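Local coordinates for hypothetical conserved protein (Geobacillus kaustophilus, PDB 2YXY) that is of unknown function but belongs to the DUF1811 family and joins a helical hairpin to a small antiparallel beta domain of the SH3 clan, at residues K9-S12 with E13-K16; E18-Q21 with E22-M25; V44-R47 with K48-M51. One frame throughout, in Å; residues are numbered along the deposited sequence.

Interaction 1. Residues K9-S12 with E13-K16; sequences KRYS and EMTK
The carbonyl oxygen of Y11 is gripped twice. M14 N gives it a hydrogen bond of 3.2 Å to Y11 O. A water adds a shorter bond, 2.6 Å to Y11 O, and also donates to M14 O, so it ties the two carbonyls together. One residue earlier, E13 N bonds to R10 O at 2.9 Å and 161°. These two i to i+3 bonds turn the chain in a short 3-10 segment. The turn leads into helix 16-36, and T15 takes the N-cap position just before that helix. The side chain of E13 folds back over the turn. Its first torsion (chi1 -52°) sets CG beside its own backbone N, and the extended chain then brings the carboxylate to R10. There OE1 of E13 accepts a weak bond from R10 N at 3.3 Å. OE2 lies over one face of the R10 guanidinium, offset toward its rim, and E13 OE2 to R10 NE is a long 4.0 Å. The two planes are only 8° apart. No N-H points at the oxygen, so this salt bridge is one of charge alone. M14 runs alongside Y11 and points the same way. Its CE meets the ring edge near the ring plane, 3.8 Å from Y11 CD1. The sulfur makes an oblique Met-aromatic contact, with M14 SD 5.1 Å from the ring centroid. M14 and Y11 also both rest on L19 of the following helix. A second water joins K9 NZ to E13 O, while the ammonium makes its salt bridge with E18.

Interaction 2. Residues E18-Q21 with E22-M25; sequences ELQQ and EIAM
I23 CG1 lies 3.3 Å from L19 O, with CD1 of the same residue close behind. The first torsion of I23 (chi1 -72°) places CG1 beside its backbone N, and the ethyl branch runs back along the preceding turn. Q20 crosses the end of that branch at a slant. Its chain bends at chi2 (-79°), which brings Q20 OE1 to 4.1 Å from I23 CD1, a loose van der Waals contact. E22 CB lies 3.4 Å from L19 O, while the E22 carboxylate leads away to Y11 OH. Behind the side chains, four i to i+4 hydrogen bonds fix the backbone. E22 N reaches E18 O at 2.9 Å, and I23 N reaches L19 O at 2.9 Å. A24 N and M25 N bond to the oxygens of Q20 and Q21 in the same manner. CB of A24 and CB of M25 lie against these acceptor oxygens too. The polar ends of the glutamates are held from outside the eight residues. E22 OE1 is hydrogen-bonded to Y11 OH, which satisfies this oxygen of a buried side chain. E18 receives T15 N on OE2 and pairs with K9 NZ through OE1. T15 N to E18 OE2 and E18 N to T15 OG1 are the two reciprocal bonds of a capping box at the start of the helix. L19 and I23, one turn apart, both touch A52 of helix 39-54. This is the apolar face of helix 16-36, and it packs on the next helix in the two-helix hairpin, within a region predicted to be coiled coil.

Interaction 3. Residues V44-R47 with K48-M51; sequences VYER and KIAM
V44-M51 is continuous alpha helix, with i to i+4 bonds from K48 N to V44 O, I49 N to Y45 O, A50 N to E46 O and M51 N to R47 O. The first is the longest at 3.2 Å, and the other three are 3.0 Å. On one flank V44 and K48 lie side by side and point the same way. V44 CG1 is 4.1 Å from K48 CE. The extended chain of K48 carries its CE along V44 CG1. Nearer the backbone, K48 CG rests 3.5 Å from V44 O. On another flank E46 and I49 run together. A bend at chi2 (-54°) swings the E46 carboxylate alongside the isoleucine, and E46 OE2 comes to 3.8 Å from I49 CD1. The CG1 branch of I49 packs tightly on the turn before it, 3.2 Å from Y45 O. K48 and I49 also touch L26 of helix 16-36, while A50 reaches L106 and M51 reaches V86. This helix thus sits between the hairpin partner and the beta part of the chain. K48 touches V44 through its CE, whereas E46 meets the methyl of I49 with a carboxylate oxygen. Neither is a polar bond between side chains. The backbone bonds give the directional hold, and the side-chain contacts add van der Waals packing.

How the interactions relate
Interaction 1 is a surface turn in the loop before helix 16-36. Interactions 2 and 3 are partly buried and lie on the two successive helices of the hairpin. Interaction 1 has 3-10 bonding, bridging waters and a charge contact, whereas the other two rest on regular alpha-helical bonding with light side-chain packing. The loop is fastened to interaction 2 by polar links, Y11 to E22 and K9 to E18, and by M14 on L19. It meets interaction 3 by packing alone, with the Y11 ring against K48 and M51. The segments of interactions 2 and 3 do not touch; Y11 contacts both, with its OH on the first and its ring on the second.

Interaction 1. Residues K9-S12 with E13-K16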
loop_
_atom_site.group_PDB
_atom_site.type_symbol
_atom_site.label_atom_id
_atom_site.label_comp_id
_atom_site.label_asym_id
_atom_site.label_seq_id
_atom_site.Cartn_x
_atom_site.Cartn_y
_atom_site.Cartn_z
ATOM N N LYS A 9 3.805 13.371 12.857
ATOM C CA LYS A 9 3.108 12.240 13.429
ATOM C C LYS A 9 3.330 11.058 12.476
ATOM O O LYS A 9 3.415 11.231 11.254
ATOM C CB LYS A 9 1.597 12.520 13.506
ATOM C CG LYS A 9 1.209 13.655 14.438
ATOM C CD LYS A 9 -0.298 13.918 14.460
ATOM C CE LYS A 9 -0.653 15.007 15.486
ATOM N NZ LYS A 9 -2.097 15.370 15.461
ATOM N N ARG A 10 3.423 9.871 13.050
ATOM C CA ARG A 10 3.531 8.628 12.301
ATOM C C ARG A 10 2.151 8.386 11.681
ATOM O O ARG A 10 1.139 8.813 12.234
ATOM C CB ARG A 10 3.876 7.500 13.266
ATOM C CG ARG A 10 5.357 7.392 13.462
ATOM C CD ARG A 10 5.768 7.029 14.862
ATOM N NE ARG A 10 5.266 5.753 15.348
ATOM C CZ ARG A 10 5.781 5.142 16.413
ATOM N NH1 ARG A 10 6.803 5.702 17.061
ATOM N NH2 ARG A 10 5.263 3.999 16.858
ATOM N N TYR A 11 2.095 7.713 10.538
ATOM C CA TYR A 11 0.801 7.471 9.923
ATOM C C TYR A 11 -0.148 6.734 10.869
ATOM O O TYR A 11 -1.371 6.983 10.863
ATOM C CB TYR A 11 0.955 6.720 8.584
ATOM C CG TYR A 11 1.749 7.486 7.513
ATOM C CD1 TYR A 11 2.005 8.862 7.638
ATOM C CD2 TYR A 11 2.253 6.824 6.391
ATOM C CE1 TYR A 11 2.749 9.548 6.681
ATOM C CE2 TYR A 11 2.999 7.492 5.426
ATOM C CZ TYR A 11 3.255 8.840 5.568
ATOM O OH TYR A 11 4.064 9.447 4.634
ATOM N N SER A 12 0.405 5.866 11.709
ATOM C CA SER A 12 -0.425 5.102 12.650
ATOM C C SER A 12 -1.067 5.949 13.755
ATOM O O SER A 12 -1.902 5.450 14.501
ATOM C CB SER A 12 0.384 3.975 13.303
ATOM O OG SER A 12 1.321 4.499 14.225
ATOM N N GLU A 13 -0.701 7.226 13.844
ATOM C CA GLU A 13 -1.248 8.121 14.872
ATOM C C GLU A 13 -2.148 9.208 14.279
ATOM O O GLU A 13 -2.771 9.975 15.008
ATOM C CB GLU A 13 -0.090 8.782 15.665
ATOM C CG GLU A 13 0.924 7.772 16.218
ATOM C CD GLU A 13 2.233 8.390 16.766
ATOM O OE1 GLU A 13 2.720 9.419 16.249
ATOM O OE2 GLU A 13 2.804 7.807 17.707
ATOM N N MET A 14 -2.238 9.270 12.958
ATOM C CA MET A 14 -3.037 10.317 12.322
ATOM C C MET A 14 -4.501 10.030 12.225
ATOM O O MET A 14 -4.909 8.881 12.202
ATOM C CB MET A 14 -2.549 10.591 10.888
ATOM C CG MET A 14 -1.080 10.945 10.766
ATOM S SD MET A 14 -0.688 11.320 9.047
ATOM C CE MET A 14 0.959 12.179 9.255
ATOM N N THR A 15 -5.285 11.101 12.147
ATOM C CA THR A 15 -6.723 10.991 11.974
ATOM C C THR A 15 -6.888 10.834 10.460
ATOM O O THR A 15 -5.931 10.997 9.689
ATOM C CB THR A 15 -7.454 12.287 12.345
ATOM O OG1 THR A 15 -6.986 13.326 11.480
ATOM C CG2 THR A 15 -7.190 12.699 13.806
ATOM N N LYS A 16 -8.115 10.600 10.027
ATOM C CA LYS A 16 -8.374 10.421 8.610
ATOM C C LYS A 16 -8.058 11.721 7.872
ATOM O O LYS A 16 -7.439 11.720 6.800
ATOM C CB LYS A 16 -9.840 10.005 8.392
ATOM C CG LYS A 16 -10.079 9.325 7.018
ATOM C CD LYS A 16 -11.538 9.251 6.673
ATOM C CE LYS A 16 -11.822 8.164 5.667
ATOM N NZ LYS A 16 -11.001 8.242 4.439
HETATM O O HOH W 1 -3.200 12.574 15.327
HETATM O O HOH W 2 -3.683 6.286 11.857
#

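Interaction 2. Residues E18-Q21 with E22-M25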
loop_
_atom_site.group_PDB
_atom_site.type_symbol
_atom_site.label_atom_id
_atom_site.label_comp_id
_atom_site.label_asym_id
_atom_site.label_seq_id
_atom_site.Cartn_x
_atom_site.Cartn_y
_atom_site.Cartn_z
ATOM N N GLU A 18 -5.893 13.963 8.613
ATOM C CA GLU A 18 -4.450 14.134 8.529
ATOM C C GLU A 18 -3.844 13.192 7.494
ATOM O O GLU A 18 -2.935 13.570 6.765
ATOM C CB GLU A 18 -3.820 13.925 9.914
ATOM C CG GLU A 18 -4.138 15.099 10.870
ATOM C CD GLU A 18 -3.771 14.796 12.314
ATOM O OE1 GLU A 18 -3.597 15.768 13.072
ATOM O OE2 GLU A 18 -3.685 13.601 12.705
ATOM N N LEU A 19 -4.353 11.969 7.426
ATOM C CA LEU A 19 -3.857 11.027 6.444
ATOM C C LEU A 19 -4.157 11.563 5.049
ATOM O O LEU A 19 -3.283 11.529 4.192
ATOM C CB LEU A 19 -4.495 9.648 6.638
ATOM C CG LEU A 19 -3.911 8.931 7.865
ATOM C CD1 LEU A 19 -4.837 7.763 8.297
ATOM C CD2 LEU A 19 -2.484 8.421 7.521
ATOM N N GLN A 20 -5.368 12.091 4.840
ATOM C CA GLN A 20 -5.753 12.621 3.517
ATOM C C GLN A 20 -4.880 13.791 3.071
ATOM O O GLN A 20 -4.526 13.895 1.885
ATOM C CB GLN A 20 -7.219 13.071 3.504
ATOM C CG GLN A 20 -8.220 11.927 3.537
ATOM C CD GLN A 20 -8.409 11.266 2.179
ATOM O OE1 GLN A 20 -7.441 10.895 1.501
ATOM N NE2 GLN A 20 -9.666 11.107 1.777
ATOM N N GLN A 21 -4.572 14.680 4.018
ATOM C CA GLN A 21 -3.715 15.830 3.755
ATOM C C GLN A 21 -2.291 15.339 3.438
ATOM O O GLN A 21 -1.622 15.882 2.564
ATOM C CB GLN A 21 -3.702 16.779 4.975
ATOM C CG GLN A 21 -5.112 17.304 5.275
ATOM C CD GLN A 21 -5.229 18.134 6.538
ATOM O OE1 GLN A 21 -4.823 17.710 7.625
ATOM N NE2 GLN A 21 -5.817 19.319 6.406
ATOM N N GLU A 22 -1.813 14.340 4.176
ATOM C CA GLU A 22 -0.490 13.813 3.899
ATOM C C GLU A 22 -0.513 13.232 2.458
ATOM O O GLU A 22 0.366 13.499 1.648
ATOM C CB GLU A 22 -0.138 12.728 4.911
ATOM C CG GLU A 22 1.127 11.941 4.560
ATOM C CD GLU A 22 2.406 12.697 4.888
ATOM O OE1 GLU A 22 3.505 12.089 4.776
ATOM O OE2 GLU A 22 2.307 13.890 5.255
ATOM N N ILE A 23 -1.556 12.483 2.129
ATOM C CA ILE A 23 -1.633 11.890 0.800
ATOM C C ILE A 23 -1.652 12.945 -0.303
ATOM O O ILE A 23 -1.016 12.758 -1.349
ATOM C CB ILE A 23 -2.859 10.967 0.686
ATOM C CG1 ILE A 23 -2.594 9.698 1.508
ATOM C CG2 ILE A 23 -3.155 10.639 -0.794
ATOM C CD1 ILE A 23 -3.853 8.927 1.906
ATOM N N ALA A 24 -2.375 14.046 -0.081
ATOM C CA ALA A 24 -2.441 15.130 -1.072
ATOM C C ALA A 24 -1.043 15.743 -1.267
ATOM O O ALA A 24 -0.639 16.067 -2.375
ATOM C CB ALA A 24 -3.449 16.235 -0.623
ATOM N N MET A 25 -0.313 15.912 -0.178
ATOM C CA MET A 25 1.030 16.476 -0.247
ATOM C C MET A 25 1.987 15.517 -0.983
ATOM O O MET A 25 2.771 15.930 -1.839
ATOM C CB MET A 25 1.526 16.739 1.177
ATOM C CG MET A 25 3.011 17.160 1.321
ATOM S SD MET A 25 4.173 15.767 1.431
ATOM C CE MET A 25 4.009 15.228 3.193
#

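Interaction 3. Residues V44-R47 with K48-M51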
loop_
_atom_site.group_PDB
_atom_site.type_symbol
_atom_site.label_atom_id
_atom_site.label_comp_id
_atom_site.label_asym_id
_atom_site.label_seq_id
_atom_site.Cartn_x
_atom_site.Cartn_y
_atom_site.Cartn_z
ATOM N N VAL A 44 9.414 6.112 -4.120
ATOM C CA VAL A 44 9.437 6.322 -2.675
ATOM C C VAL A 44 8.136 7.023 -2.274
ATOM O O VAL A 44 7.516 6.645 -1.291
ATOM C CB VAL A 44 10.644 7.220 -2.235
ATOM C CG1 VAL A 44 10.373 7.846 -0.855
ATOM C CG2 VAL A 44 11.926 6.387 -2.174
ATOM N N TYR A 45 7.695 8.028 -3.045
ATOM C CA TYR A 45 6.455 8.726 -2.691
ATOM C C TYR A 45 5.248 7.801 -2.833
ATOM O O TYR A 45 4.323 7.862 -2.022
ATOM C CB TYR A 45 6.251 10.008 -3.528
ATOM C CG TYR A 45 7.247 11.119 -3.233
ATOM C CD1 TYR A 45 8.012 11.687 -4.260
ATOM C CD2 TYR A 45 7.434 11.598 -1.920
ATOM C CE1 TYR A 45 8.945 12.709 -3.997
ATOM C CE2 TYR A 45 8.371 12.610 -1.638
ATOM C CZ TYR A 45 9.117 13.158 -2.685
ATOM O OH TYR A 45 10.034 14.148 -2.425
ATOM N N GLU A 46 5.265 6.925 -3.835
ATOM C CA GLU A 46 4.151 5.995 -4.030
ATOM C C GLU A 46 4.063 4.994 -2.875
ATOM O O GLU A 46 2.976 4.574 -2.521
ATOM C CB GLU A 46 4.269 5.237 -5.375
ATOM C CG GLU A 46 3.891 6.072 -6.610
ATOM C CD GLU A 46 2.494 6.717 -6.524
ATOM O OE1 GLU A 46 1.508 6.021 -6.197
ATOM O OE2 GLU A 46 2.378 7.935 -6.791
ATOM N N ARG A 47 5.199 4.581 -2.320
ATOM C CA ARG A 47 5.167 3.670 -1.168
ATOM C C ARG A 47 4.543 4.365 0.033
ATOM O O ARG A 47 3.745 3.770 0.758
ATOM C CB ARG A 47 6.573 3.238 -0.758
ATOM C CG ARG A 47 7.185 2.169 -1.621
ATOM C CD ARG A 47 8.603 1.908 -1.156
ATOM N NE ARG A 47 9.136 0.665 -1.687
ATOM C CZ ARG A 47 8.871 -0.532 -1.179
ATOM N NH1 ARG A 47 9.397 -1.622 -1.727
ATOM N NH2 ARG A 47 8.095 -0.634 -0.108
ATOM N N LYS A 48 4.930 5.620 0.267
ATOM C CA LYS A 48 4.391 6.372 1.396
ATOM C C LYS A 48 2.895 6.566 1.248
ATOM O O LYS A 48 2.150 6.508 2.231
ATOM C CB LYS A 48 5.077 7.745 1.516
ATOM C CG LYS A 48 6.531 7.619 1.973
ATOM C CD LYS A 48 7.186 8.989 2.180
ATOM C CE LYS A 48 8.609 8.828 2.698
ATOM N NZ LYS A 48 9.136 10.127 3.220
ATOM N N ILE A 49 2.457 6.809 0.012
ATOM C CA ILE A 49 1.035 6.994 -0.279
ATOM C C ILE A 49 0.291 5.699 0.030
ATOM O O ILE A 49 -0.746 5.718 0.668
ATOM C CB ILE A 49 0.824 7.397 -1.787
ATOM C CG1 ILE A 49 1.238 8.870 -1.978
ATOM C CG2 ILE A 49 -0.652 7.192 -2.219
ATOM C CD1 ILE A 49 1.239 9.348 -3.480
ATOM N N ALA A 50 0.830 4.579 -0.439
ATOM C CA ALA A 50 0.204 3.286 -0.186
ATOM C C ALA A 50 0.063 3.072 1.332
ATOM O O ALA A 50 -0.971 2.582 1.818
ATOM C CB ALA A 50 1.063 2.159 -0.796
ATOM N N MET A 51 1.104 3.427 2.079
ATOM C CA MET A 51 1.059 3.247 3.529
ATOM C C MET A 51 0.007 4.130 4.155
ATOM O O MET A 51 -0.758 3.667 4.991
ATOM C CB MET A 51 2.425 3.532 4.162
ATOM C CG MET A 51 3.423 2.423 3.958
ATOM S SD MET A 51 2.826 0.812 4.547
ATOM C CE MET A 51 2.556 1.120 6.251
#